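Long-range contact in beta-phenylalanine aminotransferase (Variovorax paradoxus, PDB 4AO9), which probably transfers the amino group of beta-phenylalanine to a keto acid acceptor, using pyridoxal-5'-phosphate as cofactor: residues G277-I289 against F295-L307. Sequence-based numbering, arbitrary orientation.
Sequences GIRSDLTTLGKYI and FGAFGGRADVMAL. With PLP (pyridoxal-5'-phosphate), chain C.
Thr283 and Gly299 trade backbone bonds in both directions, the shorter from Thr283 N to Gly299 O at 2.8 Å, and Leu285 and Ala297 do the same two residues along, joining 282-286 and 296-300 as an antiparallel hairpin. Packing is tight where Gly300 pairs with Leu282: a CB on Gly300 would run into Asp281 O and Leu282 CA. Beside it Leu282 CD2 reaches Val304 CG1 at 3.9 Å and also touches the sulfur of Met305. At the other end Ile289 CG2 presses on Phe295 CZ at 3.4 Å; the ring gets there because its CG lies anti to the backbone N (chi1 175°), while Gly286 CA meets its edge.

Looser and partly open to solvent is the Arg301 end. Its NH1 bonds Asp281 OD1 at 2.9 Å, in the guanidinium plane but 45° out of the carboxylate plane, and NE and NH2 grip Asp303 side-on. Replacing Arg301 by alanine would take away these three side-chain bonds and would probably leave Asp303 freer to turn and Asp281 OD1 without this mate, with OD2 likely still held by Arg247 and Leu257 N.

Near the cofactor, a water accepts from Lys287 N at 2.7 Å and donates to Phe295 O and the cofactor phosphate. Lys287 NZ is bonded covalently to C4A of pyridoxal-5'-phosphate (1.5 Å), so the hairpin, two neighbouring strands of the seven-stranded mixed sheet, carries the cofactor lysine, as in class-III aminotransferases.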
ATOM      1  N   GLY A 277       8.135  10.535  26.650  1.00 14.40           N
ATOM      2  CA  GLY A 277       7.212  11.548  27.164  1.00 14.39           C
ATOM      3  C   GLY A 277       7.018  12.749  26.254  1.00 14.08           C
ATOM      4  O   GLY A 277       6.862  13.877  26.726  1.00 14.83           O
ATOM      5  N   ILE A 278       7.040  12.513  24.946  1.00 13.02           N
ATOM      6  CA  ILE A 278       6.791  13.570  23.968  1.00 12.67           C
ATOM      7  C   ILE A 278       5.579  13.206  23.122  1.00 12.02           C
ATOM      8  O   ILE A 278       5.544  12.144  22.483  1.00 12.56           O
ATOM      9  CB  ILE A 278       8.021  13.852  23.070  1.00 12.30           C
ATOM     10  CG1 ILE A 278       9.252  14.133  23.942  1.00 13.49           C
ATOM     11  CG2 ILE A 278       7.736  15.028  22.118  1.00 12.15           C
ATOM     12  CD1 ILE A 278      10.568  14.131  23.192  1.00 14.75           C
ATOM     13  N   ARG A 279       4.595  14.097  23.122  1.00 12.25           N
ATOM     14  CA  ARG A 279       3.325  13.882  22.430  1.00 12.47           C
ATOM     15  C   ARG A 279       3.348  14.531  21.054  1.00 11.59           C
ATOM     16  O   ARG A 279       3.459  15.749  20.952  1.00 12.02           O
ATOM     17  CB  ARG A 279       2.162  14.457  23.247  1.00 13.80           C
ATOM     18  CG  ARG A 279       0.806  14.423  22.531  1.00 17.42           C
ATOM     19  CD  ARG A 279       0.051  13.137  22.814  1.00 25.12           C
ATOM     20  NE  ARG A 279      -0.827  13.232  23.983  1.00 30.53           N
ATOM     21  CZ  ARG A 279      -2.160  13.134  23.954  1.00 32.02           C
ATOM     22  NH1 ARG A 279      -2.810  12.928  22.817  1.00 34.28           N
ATOM     23  NH2 ARG A 279      -2.851  13.235  25.082  1.00 33.45           N
ATOM     24  N   SER A 280       3.242  13.723  20.003  1.00  9.48           N
ATOM     25  CA  SER A 280       3.050  14.265  18.651  1.00  8.89           C
ATOM     26  C   SER A 280       1.569  14.472  18.337  1.00  8.39           C
ATOM     27  O   SER A 280       0.696  13.835  18.921  1.00  9.26           O
ATOM     28  CB  SER A 280       3.696  13.343  17.617  1.00  8.86           C
ATOM     29  OG  SER A 280       3.160  12.029  17.712  1.00  9.40           O
ATOM     30  N   ASP A 281       1.298  15.380  17.399  1.00  8.40           N
ATOM     31  CA  ASP A 281      -0.063  15.640  16.938  1.00  7.97           C
ATOM     32  C   ASP A 281      -0.648  14.497  16.120  1.00  7.90           C
ATOM     33  O   ASP A 281      -1.853  14.231  16.198  1.00  7.51           O
ATOM     34  CB  ASP A 281      -0.100  16.932  16.134  1.00  7.84           C
ATOM     35  CG  ASP A 281       0.353  18.111  16.949  1.00  8.08           C
ATOM     36  OD1 ASP A 281      -0.485  18.647  17.710  1.00 11.31           O
ATOM     37  OD2 ASP A 281       1.540  18.475  16.857  1.00  8.26           O
ATOM     38  N   LEU A 282       0.210  13.825  15.351  1.00  7.38           N
ATOM     39  CA  LEU A 282      -0.137  12.588  14.644  1.00  7.22           C
ATOM     40  C   LEU A 282       0.986  11.589  14.843  1.00  7.25           C
ATOM     41  O   LEU A 282       2.135  11.976  15.126  1.00  7.19           O
ATOM     42  CB  LEU A 282      -0.348  12.816  13.137  1.00  8.09           C
ATOM     43  CG  LEU A 282      -1.469  13.776  12.725  1.00  8.41           C
ATOM     44  CD1 LEU A 282      -1.371  14.062  11.231  1.00  9.45           C
ATOM     45  CD2 LEU A 282      -2.846  13.218  13.061  1.00  9.73           C
ATOM     46  N   THR A 283       0.648  10.313  14.666  1.00  7.30           N
ATOM     47  CA  THR A 283       1.590   9.216  14.735  1.00  6.96           C
ATOM     48  C   THR A 283       1.265   8.269  13.591  1.00  7.15           C
ATOM     49  O   THR A 283       0.090   7.985  13.330  1.00  7.60           O
ATOM     50  CB  THR A 283       1.431   8.463  16.059  1.00  7.24           C
ATOM     51  OG1 THR A 283       1.745   9.360  17.137  1.00  7.97           O
ATOM     52  CG2 THR A 283       2.368   7.249  16.124  1.00  8.21           C
ATOM     53  N   THR A 284       2.305   7.767  12.933  1.00  6.27           N
ATOM     54  CA  THR A 284       2.109   6.720  11.934  1.00  7.16           C
ATOM     55  C   THR A 284       2.661   5.391  12.447  1.00  6.68           C
ATOM     56  O   THR A 284       3.621   5.349  13.232  1.00  7.50           O
ATOM     57  CB  THR A 284       2.718   7.097  10.586  1.00  6.67           C
ATOM     58  OG1 THR A 284       4.115   7.379  10.757  1.00  6.83           O
ATOM     59  CG2 THR A 284       2.003   8.338  10.014  1.00  7.47           C
ATOM     60  N   LEU A 285       1.998   4.315  12.018  1.00  7.23           N
ATOM     61  CA  LEU A 285       2.302   2.949  12.430  1.00  7.08           C
ATOM     62  C   LEU A 285       2.329   2.041  11.211  1.00  6.86           C
ATOM     63  O   LEU A 285       1.764   2.363  10.166  1.00  6.97           O
ATOM     64  CB  LEU A 285       1.211   2.446  13.380  1.00  7.61           C
ATOM     65  CG  LEU A 285       1.014   3.196  14.689  1.00  7.08           C
ATOM     66  CD1 LEU A 285      -0.260   2.677  15.363  1.00  7.92           C
ATOM     67  CD2 LEU A 285       2.213   3.024  15.611  1.00  8.38           C
ATOM     68  N   GLY A 286       2.987   0.896  11.358  1.00  7.06           N
ATOM     69  CA  GLY A 286       3.047  -0.072  10.280  1.00  8.41           C
ATOM     70  C   GLY A 286       3.742  -1.335  10.713  1.00  8.99           C
ATOM     71  O   GLY A 286       3.767  -1.691  11.901  1.00  8.96           O
ATOM     72  N   LYS A 287       4.307  -2.008   9.716  1.00  9.79           N
ATOM     73  CA  LYS A 287       5.072  -3.262   9.900  1.00 11.17           C
ATOM     74  C   LYS A 287       4.282  -4.277  10.789  1.00 12.02           C
ATOM     75  O   LYS A 287       3.227  -4.757  10.368  1.00 14.20           O
ATOM     76  CB  LYS A 287       6.530  -2.946  10.274  1.00 11.66           C
ATOM     77  CG  LYS A 287       7.192  -2.402   8.970  1.00 13.27           C
ATOM     78  CD  LYS A 287       8.710  -2.414   9.045  1.00 14.89           C
ATOM     79  CE  LYS A 287       9.408  -1.879   7.785  1.00 14.63           C
ATOM     80  NZ  LYS A 287       9.774  -0.455   7.969  1.00 15.76           N
ATOM     81  N   TYR A 288       4.753  -4.582  11.990  1.00 11.48           N
ATOM     82  CA  TYR A 288       4.189  -5.704  12.763  1.00 11.84           C
ATOM     83  C   TYR A 288       2.746  -5.539  13.254  1.00 12.07           C
ATOM     84  O   TYR A 288       2.112  -6.512  13.661  1.00 12.39           O
ATOM     85  CB  TYR A 288       5.076  -5.984  13.984  1.00 11.40           C
ATOM     86  CG  TYR A 288       4.887  -4.921  15.050  1.00 12.32           C
ATOM     87  CD1 TYR A 288       5.542  -3.693  14.953  1.00 14.01           C
ATOM     88  CD2 TYR A 288       4.010  -5.119  16.124  1.00 12.70           C
ATOM     89  CE1 TYR A 288       5.344  -2.702  15.894  1.00 13.84           C
ATOM     90  CE2 TYR A 288       3.813  -4.127  17.086  1.00 12.39           C
ATOM     91  CZ  TYR A 288       4.493  -2.925  16.958  1.00 13.12           C
ATOM     92  OH  TYR A 288       4.276  -1.939  17.884  1.00 12.94           O
ATOM     93  N   ILE A 289       2.238  -4.311  13.263  1.00 12.25           N
ATOM     94  CA  ILE A 289       0.909  -4.058  13.815  1.00 13.00           C
ATOM     95  C   ILE A 289      -0.194  -4.817  13.059  1.00 13.24           C
ATOM     96  O   ILE A 289      -1.221  -5.151  13.642  1.00 14.55           O
ATOM     97  CB  ILE A 289       0.621  -2.528  13.938  1.00 12.89           C
ATOM     98  CG1 ILE A 289       1.620  -1.847  14.891  1.00 15.36           C
ATOM     99  CG2 ILE A 289      -0.805  -2.272  14.398  1.00 12.63           C
ATOM    100  CD1 ILE A 289       1.250  -1.914  16.372  1.00 18.90           C
ATOM    101  N   PHE A 295      -0.065  -3.676   5.969  1.00 10.15           N
ATOM    102  CA  PHE A 295      -0.665  -2.808   6.978  1.00  9.04           C
ATOM    103  C   PHE A 295       0.034  -1.471   7.105  1.00  8.22           C
ATOM    104  O   PHE A 295       1.262  -1.395   6.972  1.00  8.85           O
ATOM    105  CB  PHE A 295      -0.595  -3.497   8.354  1.00  9.49           C
ATOM    106  CG  PHE A 295      -1.081  -2.637   9.479  1.00 10.24           C
ATOM    107  CD1 PHE A 295      -2.430  -2.629   9.810  1.00 10.97           C
ATOM    108  CD2 PHE A 295      -0.200  -1.828  10.197  1.00 11.12           C
ATOM    109  CE1 PHE A 295      -2.903  -1.818  10.830  1.00 12.93           C
ATOM    110  CE2 PHE A 295      -0.673  -0.987  11.208  1.00 13.28           C
ATOM    111  CZ  PHE A 295      -2.022  -0.999  11.524  1.00 13.17           C
ATOM    112  N   GLY A 296      -0.758  -0.432   7.378  1.00  7.14           N
ATOM    113  CA  GLY A 296      -0.259   0.817   7.959  1.00  6.42           C
ATOM    114  C   GLY A 296      -1.420   1.497   8.668  1.00  6.42           C
ATOM    115  O   GLY A 296      -2.583   1.090   8.522  1.00  6.96           O
ATOM    116  N   ALA A 297      -1.117   2.516   9.465  1.00  6.51           N
ATOM    117  CA  ALA A 297      -2.178   3.351  10.059  1.00  6.36           C
ATOM    118  C   ALA A 297      -1.634   4.731  10.338  1.00  6.90           C
ATOM    119  O   ALA A 297      -0.449   4.905  10.585  1.00  6.81           O
ATOM    120  CB  ALA A 297      -2.749   2.730  11.359  1.00  7.49           C
ATOM    121  N   PHE A 298      -2.501   5.723  10.239  1.00  6.73           N
ATOM    122  CA  PHE A 298      -2.165   7.061  10.714  1.00  7.65           C
ATOM    123  C   PHE A 298      -3.269   7.516  11.631  1.00  7.59           C
ATOM    124  O   PHE A 298      -4.438   7.199  11.415  1.00  7.40           O
ATOM    125  CB  PHE A 298      -1.928   8.056   9.563  1.00  8.07           C
ATOM    126  CG  PHE A 298      -3.168   8.437   8.780  1.00  8.29           C
ATOM    127  CD1 PHE A 298      -3.725   7.565   7.849  1.00 10.36           C
ATOM    128  CD2 PHE A 298      -3.742   9.707   8.936  1.00  9.90           C
ATOM    129  CE1 PHE A 298      -4.863   7.928   7.104  1.00 10.99           C
ATOM    130  CE2 PHE A 298      -4.873  10.075   8.203  1.00 11.58           C
ATOM    131  CZ  PHE A 298      -5.430   9.188   7.292  1.00 11.15           C
ATOM    132  N   GLY A 299      -2.896   8.238  12.682  1.00  7.66           N
ATOM    133  CA  GLY A 299      -3.896   8.751  13.610  1.00  8.14           C
ATOM    134  C   GLY A 299      -3.295   9.771  14.542  1.00  7.99           C
ATOM    135  O   GLY A 299      -2.111  10.122  14.423  1.00  8.75           O
ATOM    136  N   GLY A 300      -4.109  10.240  15.477  1.00  7.94           N
ATOM    137  CA  GLY A 300      -3.647  11.258  16.413  1.00  7.98           C
ATOM    138  C   GLY A 300      -4.826  12.062  16.889  1.00  8.28           C
ATOM    139  O   GLY A 300      -5.871  11.505  17.203  1.00  8.92           O
ATOM    140  N   ARG A 301      -4.667  13.377  16.928  1.00  8.46           N
ATOM    141  CA  ARG A 301      -5.723  14.277  17.406  1.00  9.35           C
ATOM    142  C   ARG A 301      -7.024  14.077  16.650  1.00  9.55           C
ATOM    143  O   ARG A 301      -7.035  14.080  15.422  1.00  9.72           O
ATOM    144  CB  ARG A 301      -5.290  15.730  17.228  1.00 10.14           C
ATOM    145  CG  ARG A 301      -4.268  16.218  18.210  1.00  9.57           C
ATOM    146  CD  ARG A 301      -3.585  17.492  17.704  1.00 10.90           C
ATOM    147  NE  ARG A 301      -4.543  18.575  17.441  1.00 10.75           N
ATOM    148  CZ  ARG A 301      -4.186  19.813  17.097  1.00 10.25           C
ATOM    149  NH1 ARG A 301      -2.898  20.118  17.009  1.00 11.77           N
ATOM    150  NH2 ARG A 301      -5.106  20.744  16.846  1.00 12.64           N
ATOM    151  N   ALA A 302      -8.121  13.918  17.388  1.00 10.41           N
ATOM    152  CA  ALA A 302      -9.439  13.778  16.781  1.00 10.79           C
ATOM    153  C   ALA A 302      -9.807  14.977  15.892  1.00 10.37           C
ATOM    154  O   ALA A 302     -10.437  14.795  14.844  1.00  9.95           O
ATOM    155  CB  ALA A 302     -10.498  13.556  17.858  1.00 11.61           C
ATOM    156  N   ASP A 303      -9.392  16.185  16.266  1.00 10.60           N
ATOM    157  CA  ASP A 303      -9.747  17.349  15.447  1.00 11.64           C
ATOM    158  C   ASP A 303      -9.032  17.373  14.101  1.00 11.22           C
ATOM    159  O   ASP A 303      -9.575  17.883  13.126  1.00 12.30           O
ATOM    160  CB  ASP A 303      -9.629  18.694  16.209  1.00 12.39           C
ATOM    161  CG  ASP A 303      -8.201  19.038  16.627  1.00 13.83           C
ATOM    162  OD1 ASP A 303      -7.350  18.132  16.730  1.00 14.10           O
ATOM    163  OD2 ASP A 303      -7.932  20.237  16.879  1.00 16.44           O
ATOM    164  N   VAL A 304      -7.837  16.787  14.029  1.00 10.08           N
ATOM    165  CA  VAL A 304      -7.143  16.654  12.745  1.00  9.69           C
ATOM    166  C   VAL A 304      -7.755  15.504  11.948  1.00  9.46           C
ATOM    167  O   VAL A 304      -8.001  15.630  10.735  1.00 10.02           O
ATOM    168  CB  VAL A 304      -5.616  16.467  12.939  1.00  9.04           C
ATOM    169  CG1 VAL A 304      -4.915  16.224  11.598  1.00  9.40           C
ATOM    170  CG2 VAL A 304      -5.024  17.703  13.646  1.00  9.86           C
ATOM    171  N   MET A 305      -8.005  14.382  12.619  1.00  9.63           N
ATOM    172  CA  MET A 305      -8.594  13.224  11.945  1.00  9.40           C
ATOM    173  C   MET A 305     -10.014  13.502  11.434  1.00  9.61           C
ATOM    174  O   MET A 305     -10.485  12.835  10.500  1.00  9.66           O
ATOM    175  CB  MET A 305      -8.568  12.000  12.860  1.00  9.72           C
ATOM    176  CG  MET A 305      -7.150  11.486  13.162  1.00 10.17           C
ATOM    177  SD  MET A 305      -6.173  11.097  11.678  1.00  9.76           S
ATOM    178  CE  MET A 305      -7.101   9.705  11.006  1.00 10.93           C
ATOM    179  N   ALA A 306     -10.672  14.491  12.029  1.00 10.09           N
ATOM    180  CA  ALA A 306     -12.019  14.887  11.626  1.00 10.36           C
ATOM    181  C   ALA A 306     -12.074  15.352  10.173  1.00 10.00           C
ATOM    182  O   ALA A 306     -13.148  15.325   9.543  1.00 10.74           O
ATOM    183  CB  ALA A 306     -12.544  15.968  12.544  1.00 11.01           C
ATOM    184  N   LEU A 307     -10.924  15.748   9.626  1.00  9.67           N
ATOM    185  CA  LEU A 307     -10.870  16.124   8.212  1.00  9.87           C
ATOM    186  C   LEU A 307     -11.362  14.985   7.329  1.00  9.98           C
ATOM    187  O   LEU A 307     -11.843  15.231   6.221  1.00  9.54           O
ATOM    188  CB  LEU A 307      -9.446  16.497   7.808  1.00 10.12           C
ATOM    189  CG  LEU A 307      -8.924  17.817   8.367  1.00 11.03           C
ATOM    190  CD1 LEU A 307      -7.464  18.018   7.986  1.00 13.47           C
ATOM    191  CD2 LEU A 307      -9.786  18.958   7.872  1.00 14.14           C
TER
HETATM  192  N1  PLP C1267       8.713   4.512   8.050  1.00  8.34           N
HETATM  193  C2  PLP C1267       9.575   3.762   8.735  1.00  8.62           C
HETATM  194  C2A PLP C1267      10.279   4.416   9.925  1.00 10.22           C
HETATM  195  C3  PLP C1267       9.795   2.429   8.373  1.00 10.24           C
HETATM  196  O3  PLP C1267      10.599   1.755   9.043  1.00 13.15           O
HETATM  197  C4  PLP C1267       9.129   1.846   7.282  1.00 10.83           C
HETATM  198  C4A PLP C1267       9.318   0.377   6.854  1.00 14.84           C
HETATM  199  C5  PLP C1267       8.255   2.700   6.572  1.00  8.01           C
HETATM  200  C6  PLP C1267       8.074   4.021   6.984  1.00  8.33           C
HETATM  201  C5A PLP C1267       7.477   2.201   5.340  1.00  9.58           C
HETATM  202  O4P PLP C1267       6.551   1.220   5.550  1.00  8.23           O
HETATM  203  P   PLP C1267       6.139   0.313   4.284  1.00  9.08           P
HETATM  204  O1P PLP C1267       7.426  -0.485   3.846  1.00  9.42           O
HETATM  205  O2P PLP C1267       5.670   1.250   3.115  1.00  9.24           O
HETATM  206  O3P PLP C1267       5.008  -0.537   4.758  1.00  9.12           O
HETATM  207  O   HOH W   1       4.024  -1.095   7.243  1.00 13.53           O